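PDB 5DQP: EDTA monooxygenase from EDTA-degrading bacterium BNC1, which probably uses reduced flavin (FMN) and molecular oxygen to oxidise EDTA, working with a partner flavin reductase in EDTA degradation. Local coordinates for residues T104-I109 against G159-W164; I120-V125 against E151-V156; F166-A171 against L202-P207; M183-E188 against F192-P197. All coordinates share one frame; numbering follows the deposited sequence.

Interaction 1. Residues T104-I109 against G159-W164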
loop_
_atom_site.group_PDB
_atom_site.type_symbol
_atom_site.label_atom_id
_atom_site.label_comp_id
_atom_site.label_asym_id
_atom_site.label_seq_id
_atom_site.Cartn_x
_atom_site.Cartn_y
_atom_site.Cartn_z
ATOM N N THR A 104 6.343 1.395 10.083
ATOM C CA THR A 104 5.842 1.438 8.720
ATOM C C THR A 104 4.505 0.713 8.593
ATOM O O THR A 104 3.537 1.262 8.055
ATOM C CB THR A 104 6.879 0.840 7.784
ATOM O OG1 THR A 104 8.066 1.646 7.848
ATOM C CG2 THR A 104 6.342 0.843 6.364
ATOM N N LEU A 105 4.417 -0.510 9.105
ATOM C CA LEU A 105 3.167 -1.257 8.982
ATOM C C LEU A 105 2.023 -0.569 9.725
ATOM O O LEU A 105 0.914 -0.438 9.190
ATOM C CB LEU A 105 3.355 -2.686 9.485
ATOM C CG LEU A 105 2.138 -3.587 9.259
ATOM C CD1 LEU A 105 2.572 -4.994 9.058
ATOM C CD2 LEU A 105 1.193 -3.497 10.471
ATOM N N ALA A 106 2.261 -0.137 10.971
ATOM C CA ALA A 106 1.221 0.576 11.723
ATOM C C ALA A 106 0.682 1.759 10.916
ATOM O O ALA A 106 -0.535 1.981 10.807
ATOM C CB ALA A 106 1.790 1.059 13.068
ATOM N N ARG A 107 1.603 2.517 10.333
ATOM C CA ARG A 107 1.285 3.739 9.621
ATOM C C ARG A 107 0.579 3.462 8.293
ATOM O O ARG A 107 -0.326 4.204 7.893
ATOM C CB ARG A 107 2.588 4.497 9.416
ATOM C CG ARG A 107 2.607 5.390 8.256
ATOM C CD ARG A 107 3.928 6.111 8.167
ATOM N NE ARG A 107 3.672 7.480 7.766
ATOM C CZ ARG A 107 4.460 8.181 6.968
ATOM N NH1 ARG A 107 4.132 9.424 6.671
ATOM N NH2 ARG A 107 5.567 7.638 6.470
ATOM N N GLN A 108 0.962 2.385 7.608
ATOM C CA GLN A 108 0.354 2.092 6.318
ATOM C C GLN A 108 -1.046 1.489 6.475
ATOM O O GLN A 108 -1.972 1.881 5.759
ATOM C CB GLN A 108 1.282 1.184 5.516
ATOM C CG GLN A 108 2.491 1.917 4.977
ATOM C CD GLN A 108 3.327 1.042 4.052
ATOM O OE1 GLN A 108 3.262 -0.181 4.132
ATOM N NE2 GLN A 108 4.112 1.667 3.171
ATOM N N ILE A 109 -1.240 0.581 7.429
ATOM C CA ILE A 109 -2.599 0.096 7.693
ATOM C C ILE A 109 -3.483 1.228 8.228
ATOM O O ILE A 109 -4.660 1.335 7.870
ATOM C CB ILE A 109 -2.578 -1.098 8.665
ATOM C CG1 ILE A 109 -1.706 -2.238 8.119
ATOM C CG2 ILE A 109 -4.024 -1.560 9.015
ATOM C CD1 ILE A 109 -2.206 -2.852 6.836
ATOM N N GLY A 159 -0.005 -0.024 20.316
ATOM C CA GLY A 159 0.507 1.163 20.980
ATOM C C GLY A 159 0.636 2.354 20.046
ATOM O O GLY A 159 0.266 3.472 20.405
ATOM N N LEU A 160 1.132 2.126 18.826
ATOM C CA LEU A 160 1.248 3.209 17.849
ATOM C C LEU A 160 -0.113 3.744 17.435
ATOM O O LEU A 160 -0.307 4.962 17.324
ATOM C CB LEU A 160 2.028 2.738 16.621
ATOM C CG LEU A 160 3.512 2.570 16.929
ATOM C CD1 LEU A 160 4.271 1.940 15.770
ATOM C CD2 LEU A 160 4.114 3.942 17.286
ATOM N N TRP A 161 -1.057 2.854 17.143
ATOM C CA TRP A 161 -2.385 3.317 16.769
ATOM C C TRP A 161 -2.977 4.247 17.826
ATOM O O TRP A 161 -3.655 5.220 17.488
ATOM C CB TRP A 161 -3.299 2.123 16.510
ATOM C CG TRP A 161 -3.002 1.463 15.194
ATOM C CD1 TRP A 161 -2.369 2.019 14.110
ATOM C CD2 TRP A 161 -3.282 0.107 14.842
ATOM N NE1 TRP A 161 -2.264 1.090 13.089
ATOM C CE2 TRP A 161 -2.807 -0.093 13.521
ATOM C CE3 TRP A 161 -3.886 -0.958 15.514
ATOM C CZ2 TRP A 161 -2.937 -1.308 12.861
ATOM C CZ3 TRP A 161 -4.003 -2.165 14.863
ATOM C CH2 TRP A 161 -3.540 -2.327 13.545
ATOM N N ASN A 162 -2.708 3.990 19.108
ATOM C CA ASN A 162 -3.328 4.788 20.157
ATOM C C ASN A 162 -2.543 6.020 20.522
ATOM O O ASN A 162 -3.014 6.782 21.363
ATOM C CB ASN A 162 -3.551 3.949 21.413
ATOM C CG ASN A 162 -4.634 2.930 21.213
ATOM O OD1 ASN A 162 -5.577 3.163 20.461
ATOM N ND2 ASN A 162 -4.501 1.787 21.860
ATOM N N SER A 163 -1.366 6.235 19.920
ATOM C CA SER A 163 -0.440 7.258 20.387
ATOM C C SER A 163 -0.769 8.662 19.881
ATOM O O SER A 163 -0.147 9.622 20.360
ATOM C CB SER A 163 1.001 6.899 19.989
ATOM O OG SER A 163 1.194 7.039 18.581
ATOM N N TRP A 164 -1.693 8.815 18.922
ATOM C CA TRP A 164 -2.129 10.136 18.464
ATOM C C TRP A 164 -3.646 10.128 18.391
ATOM O O TRP A 164 -4.218 9.544 17.470
ATOM C CB TRP A 164 -1.533 10.511 17.112
ATOM C CG TRP A 164 -1.917 11.915 16.672
ATOM C CD1 TRP A 164 -2.461 12.918 17.452
ATOM C CD2 TRP A 164 -1.786 12.466 15.366
ATOM N NE1 TRP A 164 -2.654 14.061 16.705
ATOM C CE2 TRP A 164 -2.235 13.814 15.426
ATOM C CE3 TRP A 164 -1.288 11.979 14.159
ATOM C CZ2 TRP A 164 -2.246 14.639 14.311
ATOM C CZ3 TRP A 164 -1.291 12.808 13.060
ATOM C CH2 TRP A 164 -1.760 14.121 13.144
#
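Trp161, in the last turn of helix 143-161, aims its indole N-H at the backbone of helix 102-115. Trp161 NE1 lies 3.0 Å from Ala106 O, with an angle of 158° at the hydrogen. The oxygen sits at the edge of the indole, near its plane, whereas the donor reaches the carbonyl from the flank, at a C=O...N angle of 116°. Such a flank approach suits a helical carbonyl, whose axial direction is normally taken by an amide of the next turn, and it gives the buried indole nitrogen a partner. With CG anti to the carbonyl carbon (chi1 -75°), Trp161 swings its ring across to the other helix.

Ala106 also supplies the apolar part: its CB lies 3.8 Å from Leu160 CD1 and 3.9 Å from Leu160 CB. The small methyl lets the backbones come close, Ala106 CA and Leu160 CA being 6.7 Å apart. Ile109 CG2 adds a lighter touch, 4.0 Å from Trp161 CZ2.

The opposite flank of helix 102-115 meets the second subunit, where Arg107 forms a salt bridge with Asp57 of that subunit. Inward, Leu105, Ile109 and Trp161 rest on Trp122 of strand 120-125, and Leu105 and Ile109 also reach strand 90-96.

Interaction 2. Residues I120-V125 against E151-V156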
loop_
_atom_site.group_PDB
_atom_site.type_symbol
_atom_site.label_atom_id
_atom_site.label_comp_id
_atom_site.label_asym_id
_atom_site.label_seq_id
_atom_site.Cartn_x
_atom_site.Cartn_y
_atom_site.Cartn_z
ATOM N N ILE A 120 -10.686 -0.845 6.296
ATOM C CA ILE A 120 -9.562 -1.759 6.050
ATOM C C ILE A 120 -9.138 -2.457 7.346
ATOM O O ILE A 120 -8.845 -1.792 8.342
ATOM C CB ILE A 120 -8.352 -1.023 5.433
ATOM C CG1 ILE A 120 -8.701 -0.403 4.073
ATOM C CG2 ILE A 120 -7.141 -1.960 5.311
ATOM C CD1 ILE A 120 -9.141 -1.372 3.040
ATOM N N GLY A 121 -9.063 -3.793 7.317
ATOM C CA GLY A 121 -8.450 -4.568 8.375
ATOM C C GLY A 121 -7.108 -5.189 7.957
ATOM O O GLY A 121 -6.665 -5.101 6.808
ATOM N N TRP A 122 -6.465 -5.841 8.923
ATOM C CA TRP A 122 -5.128 -6.388 8.732
ATOM C C TRP A 122 -5.095 -7.835 9.207
ATOM O O TRP A 122 -5.331 -8.108 10.385
ATOM C CB TRP A 122 -4.093 -5.544 9.474
ATOM C CG TRP A 122 -2.707 -6.129 9.568
ATOM C CD1 TRP A 122 -2.020 -6.796 8.598
ATOM C CD2 TRP A 122 -1.849 -6.108 10.724
ATOM N NE1 TRP A 122 -0.783 -7.185 9.068
ATOM C CE2 TRP A 122 -0.657 -6.776 10.372
ATOM C CE3 TRP A 122 -1.978 -5.589 12.014
ATOM C CZ2 TRP A 122 0.398 -6.937 11.265
ATOM C CZ3 TRP A 122 -0.933 -5.745 12.903
ATOM C CH2 TRP A 122 0.241 -6.416 12.529
ATOM N N ASN A 123 -4.810 -8.755 8.284
ATOM C CA ASN A 123 -4.558 -10.162 8.600
ATOM C C ASN A 123 -3.086 -10.283 8.982
ATOM O O ASN A 123 -2.209 -10.247 8.124
ATOM C CB ASN A 123 -4.911 -11.044 7.392
ATOM C CG ASN A 123 -4.503 -12.503 7.589
ATOM O OD1 ASN A 123 -4.156 -13.202 6.640
ATOM N ND2 ASN A 123 -4.554 -12.960 8.821
ATOM N N ALA A 124 -2.793 -10.393 10.274
ATOM C CA ALA A 124 -1.412 -10.360 10.742
ATOM C C ALA A 124 -0.873 -11.785 10.741
ATOM O O ALA A 124 -1.364 -12.628 11.486
ATOM C CB ALA A 124 -1.339 -9.734 12.131
ATOM N N VAL A 125 0.107 -12.071 9.888
ATOM C CA VAL A 125 0.610 -13.432 9.750
ATOM C C VAL A 125 2.079 -13.469 10.173
ATOM O O VAL A 125 2.728 -12.440 10.334
ATOM C CB VAL A 125 0.440 -13.985 8.315
ATOM C CG1 VAL A 125 -1.049 -14.004 7.908
ATOM C CG2 VAL A 125 1.265 -13.190 7.307
ATOM N N GLU A 151 3.859 -11.390 18.742
ATOM C CA GLU A 151 3.190 -10.842 19.901
ATOM C C GLU A 151 3.742 -9.458 20.244
ATOM O O GLU A 151 2.978 -8.532 20.522
ATOM C CB GLU A 151 3.327 -11.818 21.061
ATOM C CG GLU A 151 2.296 -11.657 22.158
ATOM C CD GLU A 151 2.590 -10.468 23.062
ATOM O OE1 GLU A 151 3.772 -10.285 23.446
ATOM O OE2 GLU A 151 1.639 -9.712 23.381
ATOM N N GLU A 152 5.061 -9.285 20.201
ATOM C CA GLU A 152 5.629 -7.968 20.481
ATOM C C GLU A 152 5.289 -6.969 19.377
ATOM O O GLU A 152 4.982 -5.799 19.651
ATOM C CB GLU A 152 7.143 -8.075 20.668
ATOM C CG GLU A 152 7.743 -6.807 21.287
ATOM C CD GLU A 152 9.267 -6.783 21.329
ATOM O OE1 GLU A 152 9.824 -5.662 21.316
ATOM O OE2 GLU A 152 9.904 -7.869 21.367
ATOM N N PHE A 153 5.334 -7.420 18.125
ATOM C CA PHE A 153 4.935 -6.599 16.987
ATOM C C PHE A 153 3.514 -6.057 17.164
ATOM O O PHE A 153 3.247 -4.883 16.901
ATOM C CB PHE A 153 5.051 -7.447 15.710
ATOM C CG PHE A 153 4.966 -6.668 14.435
ATOM C CD1 PHE A 153 3.748 -6.191 13.964
ATOM C CD2 PHE A 153 6.095 -6.440 13.682
ATOM C CE1 PHE A 153 3.672 -5.497 12.776
ATOM C CE2 PHE A 153 6.017 -5.734 12.510
ATOM C CZ PHE A 153 4.818 -5.266 12.055
ATOM N N LEU A 154 2.583 -6.916 17.575
ATOM C CA LEU A 154 1.201 -6.487 17.741
ATOM C C LEU A 154 1.060 -5.492 18.882
ATOM O O LEU A 154 0.277 -4.540 18.780
ATOM C CB LEU A 154 0.296 -7.698 17.965
ATOM C CG LEU A 154 -0.303 -8.319 16.696
ATOM C CD1 LEU A 154 -1.181 -7.287 16.012
ATOM C CD2 LEU A 154 0.768 -8.749 15.774
ATOM N N GLU A 155 1.813 -5.683 19.977
ATOM C CA GLU A 155 1.813 -4.686 21.045
ATOM C C GLU A 155 2.328 -3.338 20.544
ATOM O O GLU A 155 1.772 -2.287 20.884
ATOM C CB GLU A 155 2.666 -5.145 22.225
ATOM C CG GLU A 155 2.259 -6.438 22.881
ATOM C CD GLU A 155 3.164 -6.783 24.066
ATOM O OE1 GLU A 155 4.041 -5.958 24.415
ATOM O OE2 GLU A 155 3.002 -7.877 24.648
ATOM N N VAL A 156 3.420 -3.344 19.782
ATOM C CA VAL A 156 3.937 -2.092 19.258
ATOM C C VAL A 156 2.880 -1.434 18.393
ATOM O O VAL A 156 2.526 -0.271 18.594
ATOM C CB VAL A 156 5.239 -2.318 18.469
ATOM C CG1 VAL A 156 5.636 -1.019 17.795
ATOM C CG2 VAL A 156 6.349 -2.823 19.391
#
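Trp122 carries the six-membered end of its indole from strand 120-125 to residues 151-156 of helix 143-161, between the side chains of Phe153 and Leu154. The packing is tight there: Trp122 CZ3 lies 3.5 Å from Leu154 CD1, and Trp122 CH2 3.6 Å from Phe153 CE1. The two aromatic rings meet rim to rim, centroids 5.9 Å apart and planes at 50°, so neither stacks on the other. Trp122 has CG anti to its own N (chi1 169°), which extends the indole away from the strand, and Ala124 CB sits over one face, toward the rim, 3.4 Å above the plane. The indole N-H is bonded to Ala95 O in strand 90-96, which fixes the ring's rotation. Replacing Trp122 with alanine would probably open a gap beside Phe153 and Leu154 and leave Ala95 O without this donor.

Packing is looser at Ala124, whose CB is 4.3 Å from Leu154 CD2. Across the helix lie the partly exposed Glu151 and Glu155; Glu151 forms a salt bridge with Arg225.

Strand and helix run roughly antiparallel, at 148°, with closest approach of the axes 10.4 Å. Strand 120-125, helix 143-161 and the parallel strand 210-213 form a beta-alpha-beta crossover unit of the TIM barrel in luciferase-like monooxygenases.

Interaction 3. Residues F166-A171 against L202-P207; sequences FPWDEA and LPPYGP
Two irregular loops meet here, both within the long excursion that separates helix 143-161 from strand 210-213 of the barrel. Trp168 carries the contact for segment 166-171, and Leu202 and Pro204 answer from segment 202-207. The indole N-H points at a backbone carbonyl, with Trp168 NE1 3.0 Å from Leu202 O and an angle of 153° at the hydrogen. This bond is flat from both ends: the oxygen lies in the indole plane, and the donor lies in the carbonyl plane. Having CG anti to the carbonyl carbon (chi1 -58°) carries the ring out toward the other loop.

Pro204 comes over one face of the indole. Pro204 CD is 3.5 Å from the centroid of the five-membered ring of Trp168 and 19° off the normal, a CH-pi contact in which the two side chains cross at about a right angle. Phe166 CD2 lies over the opposite face near the rim, 3.7 Å above the indole plane, so the indole is held between a proline and a phenylalanine.

Pro204 occupies the second position of a type I beta turn from Pro203 to Gly206, closed by Gly206 N to Pro203 O at 3.2 Å. At the backbone angles of Gly206 a CB would be jammed against the carbonyl oxygen of Tyr205 and would run into Pro207 CD. In the other loop, Pro167 centres an inverse gamma turn, with a weak bond from Trp168 N to Phe166 O.

A water donates to both Phe166 O, at 3.1 Å, and Leu202 O, at 3.0 Å, giving the latter oxygen a second donor. The rings of Phe166 and Trp168 also meet Phe33 of the second subunit.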
loop_
_atom_site.group_PDB
_atom_site.type_symbol
_atom_site.label_atom_id
_atom_site.label_comp_id
_atom_site.label_asym_id
_atom_site.label_seq_id
_atom_site.Cartn_x
_atom_site.Cartn_y
_atom_site.Cartn_z
ATOM N N PHE A 166 -6.282 12.598 17.696
ATOM C CA PHE A 166 -6.590 13.922 17.164
ATOM C C PHE A 166 -8.019 14.314 17.550
ATOM O O PHE A 166 -8.905 13.464 17.589
ATOM C CB PHE A 166 -6.421 13.901 15.636
ATOM C CG PHE A 166 -6.770 15.190 14.938
ATOM C CD1 PHE A 166 -5.843 16.214 14.841
ATOM C CD2 PHE A 166 -8.032 15.376 14.400
ATOM C CE1 PHE A 166 -6.169 17.405 14.217
ATOM C CE2 PHE A 166 -8.363 16.561 13.771
ATOM C CZ PHE A 166 -7.420 17.583 13.675
ATOM N N PRO A 167 -8.295 15.705 17.896
ATOM C CA PRO A 167 -9.643 16.126 18.379
ATOM C C PRO A 167 -10.672 16.385 17.276
ATOM O O PRO A 167 -10.961 17.505 16.860
ATOM C CB PRO A 167 -9.328 17.388 19.184
ATOM C CG PRO A 167 -8.065 17.936 18.604
ATOM C CD PRO A 167 -7.321 16.807 17.915
ATOM N N TRP A 168 -11.259 15.291 16.783
ATOM C CA TRP A 168 -12.189 15.354 15.655
ATOM C C TRP A 168 -13.330 16.338 15.878
ATOM O O TRP A 168 -13.827 16.932 14.917
ATOM C CB TRP A 168 -12.769 13.956 15.374
ATOM C CG TRP A 168 -11.716 12.972 15.092
ATOM C CD1 TRP A 168 -11.245 12.008 15.933
ATOM C CD2 TRP A 168 -10.920 12.898 13.905
ATOM N NE1 TRP A 168 -10.234 11.313 15.327
ATOM C CE2 TRP A 168 -10.010 11.842 14.083
ATOM C CE3 TRP A 168 -10.897 13.617 12.702
ATOM C CZ2 TRP A 168 -9.097 11.475 13.099
ATOM C CZ3 TRP A 168 -9.989 13.258 11.733
ATOM C CH2 TRP A 168 -9.101 12.203 11.939
ATOM N N ASP A 169 -13.776 16.516 17.122
ATOM C CA ASP A 169 -14.849 17.469 17.424
ATOM C C ASP A 169 -14.350 18.902 17.644
ATOM O O ASP A 169 -15.168 19.801 17.857
ATOM C CB ASP A 169 -15.619 17.003 18.668
ATOM N N GLU A 170 -13.055 19.119 17.654
ATOM C CA GLU A 170 -12.509 20.441 17.805
ATOM C C GLU A 170 -11.447 20.721 16.774
ATOM O O GLU A 170 -10.356 21.087 17.077
ATOM C CB GLU A 170 -11.965 20.648 19.203
ATOM C CG GLU A 170 -12.806 20.087 20.320
ATOM C CD GLU A 170 -12.276 20.432 21.685
ATOM O OE1 GLU A 170 -12.630 21.502 22.201
ATOM O OE2 GLU A 170 -11.508 19.639 22.247
ATOM N N ALA A 171 -11.836 20.593 15.534
ATOM C CA ALA A 171 -10.929 20.754 14.407
ATOM C C ALA A 171 -11.127 22.069 13.661
ATOM O O ALA A 171 -10.443 22.304 12.658
ATOM C CB ALA A 171 -11.083 19.569 13.447
ATOM N N LEU A 202 -5.647 8.178 15.457
ATOM C CA LEU A 202 -6.703 7.219 15.732
ATOM C C LEU A 202 -8.035 7.811 15.291
ATOM O O LEU A 202 -8.342 8.956 15.639
ATOM C CB LEU A 202 -6.762 6.883 17.220
ATOM C CG LEU A 202 -7.680 5.751 17.694
ATOM C CD1 LEU A 202 -7.234 4.410 17.097
ATOM C CD2 LEU A 202 -7.636 5.677 19.191
ATOM N N PRO A 203 -8.832 7.090 14.523
ATOM C CA PRO A 203 -10.147 7.598 14.145
ATOM C C PRO A 203 -11.099 7.502 15.320
ATOM O O PRO A 203 -10.850 6.735 16.257
ATOM C CB PRO A 203 -10.575 6.660 13.001
ATOM C CG PRO A 203 -9.282 5.922 12.594
ATOM C CD PRO A 203 -8.526 5.803 13.879
ATOM N N PRO A 204 -12.214 8.237 15.288
ATOM C CA PRO A 204 -13.173 8.160 16.394
ATOM C C PRO A 204 -13.899 6.832 16.477
ATOM O O PRO A 204 -14.438 6.495 17.536
ATOM C CB PRO A 204 -14.146 9.312 16.092
ATOM C CG PRO A 204 -14.065 9.481 14.620
ATOM C CD PRO A 204 -12.628 9.210 14.260
ATOM N N TYR A 205 -13.917 6.045 15.416
ATOM C CA TYR A 205 -14.560 4.740 15.475
ATOM C C TYR A 205 -13.569 3.595 15.749
ATOM O O TYR A 205 -13.957 2.424 15.698
ATOM C CB TYR A 205 -15.336 4.503 14.176
ATOM C CG TYR A 205 -14.499 4.867 12.975
ATOM C CD1 TYR A 205 -13.523 3.996 12.508
ATOM C CD2 TYR A 205 -14.663 6.083 12.320
ATOM C CE1 TYR A 205 -12.728 4.327 11.448
ATOM C CE2 TYR A 205 -13.871 6.417 11.227
ATOM C CZ TYR A 205 -12.912 5.532 10.795
ATOM O OH TYR A 205 -12.119 5.843 9.715
ATOM N N GLY A 206 -12.310 3.901 16.045
ATOM C CA GLY A 206 -11.403 2.901 16.558
ATOM C C GLY A 206 -10.356 2.460 15.559
ATOM O O GLY A 206 -10.363 2.866 14.396
ATOM N N PRO A 207 -9.465 1.568 15.996
ATOM C CA PRO A 207 -8.316 1.157 15.170
ATOM C C PRO A 207 -8.704 0.135 14.107
ATOM O O PRO A 207 -9.825 -0.401 14.106
ATOM C CB PRO A 207 -7.365 0.550 16.215
ATOM C CG PRO A 207 -8.286 -0.078 17.211
ATOM C CD PRO A 207 -9.452 0.912 17.318
HETATM O O HOH W 1 -8.666 10.485 18.234
#

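Interaction 4. Residues M183-E188 against F192-P197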
loop_
_atom_site.group_PDB
_atom_site.type_symbol
_atom_site.label_atom_id
_atom_site.label_comp_id
_atom_site.label_asym_id
_atom_site.label_seq_id
_atom_site.Cartn_x
_atom_site.Cartn_y
_atom_site.Cartn_z
ATOM N N MET A 183 1.065 10.931 22.560
ATOM C CA MET A 183 1.938 10.357 23.573
ATOM C C MET A 183 2.818 9.273 22.966
ATOM O O MET A 183 2.297 8.276 22.441
ATOM C CB MET A 183 1.110 9.787 24.725
ATOM C CG MET A 183 1.948 9.349 25.919
ATOM S SD MET A 183 1.034 8.254 27.018
ATOM C CE MET A 183 2.321 7.730 28.157
ATOM N N PRO A 184 4.146 9.420 23.038
ATOM C CA PRO A 184 5.032 8.365 22.540
ATOM C C PRO A 184 4.831 7.074 23.314
ATOM O O PRO A 184 4.290 7.061 24.419
ATOM C CB PRO A 184 6.428 8.936 22.770
ATOM C CG PRO A 184 6.242 9.892 23.905
ATOM C CD PRO A 184 4.900 10.498 23.707
ATOM N N ILE A 185 5.239 5.962 22.703
ATOM C CA ILE A 185 5.146 4.676 23.390
ATOM C C ILE A 185 6.461 4.285 24.053
ATOM O O ILE A 185 6.441 3.513 25.019
ATOM C CB ILE A 185 4.679 3.533 22.457
ATOM C CG1 ILE A 185 5.707 3.289 21.349
ATOM C CG2 ILE A 185 3.288 3.825 21.910
ATOM C CD1 ILE A 185 5.372 2.112 20.406
ATOM N N ASN A 186 7.590 4.794 23.579
ATOM C CA ASN A 186 8.900 4.453 24.133
ATOM C C ASN A 186 8.983 2.965 24.418
ATOM O O ASN A 186 9.316 2.531 25.515
ATOM C CB ASN A 186 9.217 5.267 25.392
ATOM C CG ASN A 186 9.280 6.766 25.120
ATOM O OD1 ASN A 186 9.629 7.196 24.015
ATOM N ND2 ASN A 186 8.936 7.566 26.120
ATOM N N HIS A 187 8.659 2.175 23.402
ATOM C CA HIS A 187 8.734 0.731 23.524
ATOM C C HIS A 187 10.173 0.268 23.357
ATOM O O HIS A 187 10.897 0.730 22.466
ATOM C CB HIS A 187 7.848 0.049 22.478
ATOM C CG HIS A 187 8.039 -1.430 22.431
ATOM N ND1 HIS A 187 7.355 -2.289 23.259
ATOM C CD2 HIS A 187 8.892 -2.197 21.711
ATOM C CE1 HIS A 187 7.756 -3.526 23.033
ATOM N NE2 HIS A 187 8.685 -3.500 22.097
ATOM N N GLU A 188 10.593 -0.642 24.227
ATOM C CA GLU A 188 11.861 -1.342 24.049
ATOM C C GLU A 188 11.661 -2.770 24.529
ATOM O O GLU A 188 11.489 -3.002 25.728
ATOM C CB GLU A 188 13.006 -0.666 24.800
ATOM C CG GLU A 188 14.338 -1.384 24.571
ATOM C CD GLU A 188 15.560 -0.494 24.773
ATOM O OE1 GLU A 188 15.417 0.616 25.342
ATOM O OE2 GLU A 188 16.669 -0.913 24.357
ATOM N N PHE A 192 12.026 -5.244 19.327
ATOM C CA PHE A 192 11.755 -3.957 18.707
ATOM C C PHE A 192 12.054 -2.844 19.696
ATOM O O PHE A 192 11.868 -2.989 20.905
ATOM C CB PHE A 192 10.297 -3.852 18.215
ATOM C CG PHE A 192 9.915 -4.930 17.237
ATOM C CD1 PHE A 192 10.435 -4.933 15.944
ATOM C CD2 PHE A 192 9.049 -5.950 17.606
ATOM C CE1 PHE A 192 10.104 -5.937 15.050
ATOM C CE2 PHE A 192 8.707 -6.974 16.702
ATOM C CZ PHE A 192 9.224 -6.964 15.436
ATOM N N LYS A 193 12.544 -1.734 19.154
ATOM C CA LYS A 193 12.714 -0.478 19.868
ATOM C C LYS A 193 12.044 0.592 19.016
ATOM O O LYS A 193 12.467 0.833 17.883
ATOM C CB LYS A 193 14.199 -0.166 20.086
ATOM C CG LYS A 193 14.452 0.992 21.021
ATOM C CD LYS A 193 15.915 1.411 21.042
ATOM C CE LYS A 193 16.121 2.641 21.933
ATOM N NZ LYS A 193 17.523 3.160 21.861
ATOM N N VAL A 194 10.990 1.214 19.542
ATOM C CA VAL A 194 10.174 2.139 18.759
ATOM C C VAL A 194 9.671 3.259 19.662
ATOM O O VAL A 194 8.926 3.003 20.607
ATOM C CB VAL A 194 8.982 1.410 18.113
ATOM C CG1 VAL A 194 8.046 2.409 17.463
ATOM C CG2 VAL A 194 9.455 0.315 17.126
ATOM N N ALA A 195 10.041 4.509 19.366
ATOM C CA ALA A 195 9.640 5.613 20.225
ATOM C C ALA A 195 8.192 6.035 19.983
ATOM O O ALA A 195 7.436 6.226 20.941
ATOM C CB ALA A 195 10.583 6.806 20.037
ATOM N N GLY A 196 7.778 6.167 18.717
ATOM C CA GLY A 196 6.501 6.790 18.417
ATOM C C GLY A 196 6.585 8.263 18.821
ATOM O O GLY A 196 7.655 8.708 19.209
ATOM N N PRO A 197 5.479 9.029 18.734
ATOM C CA PRO A 197 4.133 8.652 18.278
ATOM C C PRO A 197 4.047 8.346 16.777
ATOM O O PRO A 197 4.938 8.703 15.993
ATOM C CB PRO A 197 3.289 9.888 18.615
ATOM C CG PRO A 197 4.264 11.027 18.610
ATOM C CD PRO A 197 5.547 10.457 19.119
#
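Segments 183-188 and 192-197 run antiparallel, 171° apart end to end, as the arms of a short beta hairpin. His187 and Val194 form its hydrogen-bonded pair, with His187 N 2.9 Å from Val194 O and Val194 N 3.0 Å from His187 O; Glu188 and Lys193 make the neighbouring non-hydrogen-bonded pair. Beyond the strands Ala195 O takes two donors, Ile185 N at 2.8 Å, nearly in line with the C=O bond, and Asn186 N at 3.0 Å. A cis peptide bond precedes Pro197, whose CD meets Pro184 CB at 4.1 Å.

Ile185 places CG1 in the crowded position between its N and carbonyl carbon (chi1 64°): CG1 lies 3.3 Å from Val194 O, and CD1 4.0 Å from Val194 CG1. Ile185 also packs on Val156 and Leu160 of helix 143-161. A glycine here would probably leave Val194 CG1 without this apolar neighbour and open a gap beside Val156 and Leu160. His187 and Val194 share one face of the hairpin, where His187 NE2 is hydrogen-bonded to Glu152.

On the other face the extended chains of Glu188 and Lys193 lie side by side, Glu188 OE1 4.8 Å from Lys193 NZ. The opposite charges probably attract only weakly at that spacing, so the backbone bonds and apolar contacts probably do most of the joining.

Overall arrangement
Interactions 1 and 2 share helix 143-161, their centres 10 Å apart, and they touch where Leu105 CD2 packs 3.6 Å from Trp122 CZ2. Just past the helix end, Ser163 O probably accepts a hydrogen bond from Met183 N of interaction 4 (2.8 Å), and Trp164 O one from Leu202 N of interaction 3 (2.8 Å). Interaction 4 also meets interaction 2, Phe192 CZ lying 3.6 Å from Phe153 CD2, whereas interactions 2 and 3 do not touch. Interaction 2 is closest to the predicted FMN site, its Trp122 side chain about 6 Å from that of Thr94. Interactions 1, 3 and 4 all touch the second subunit.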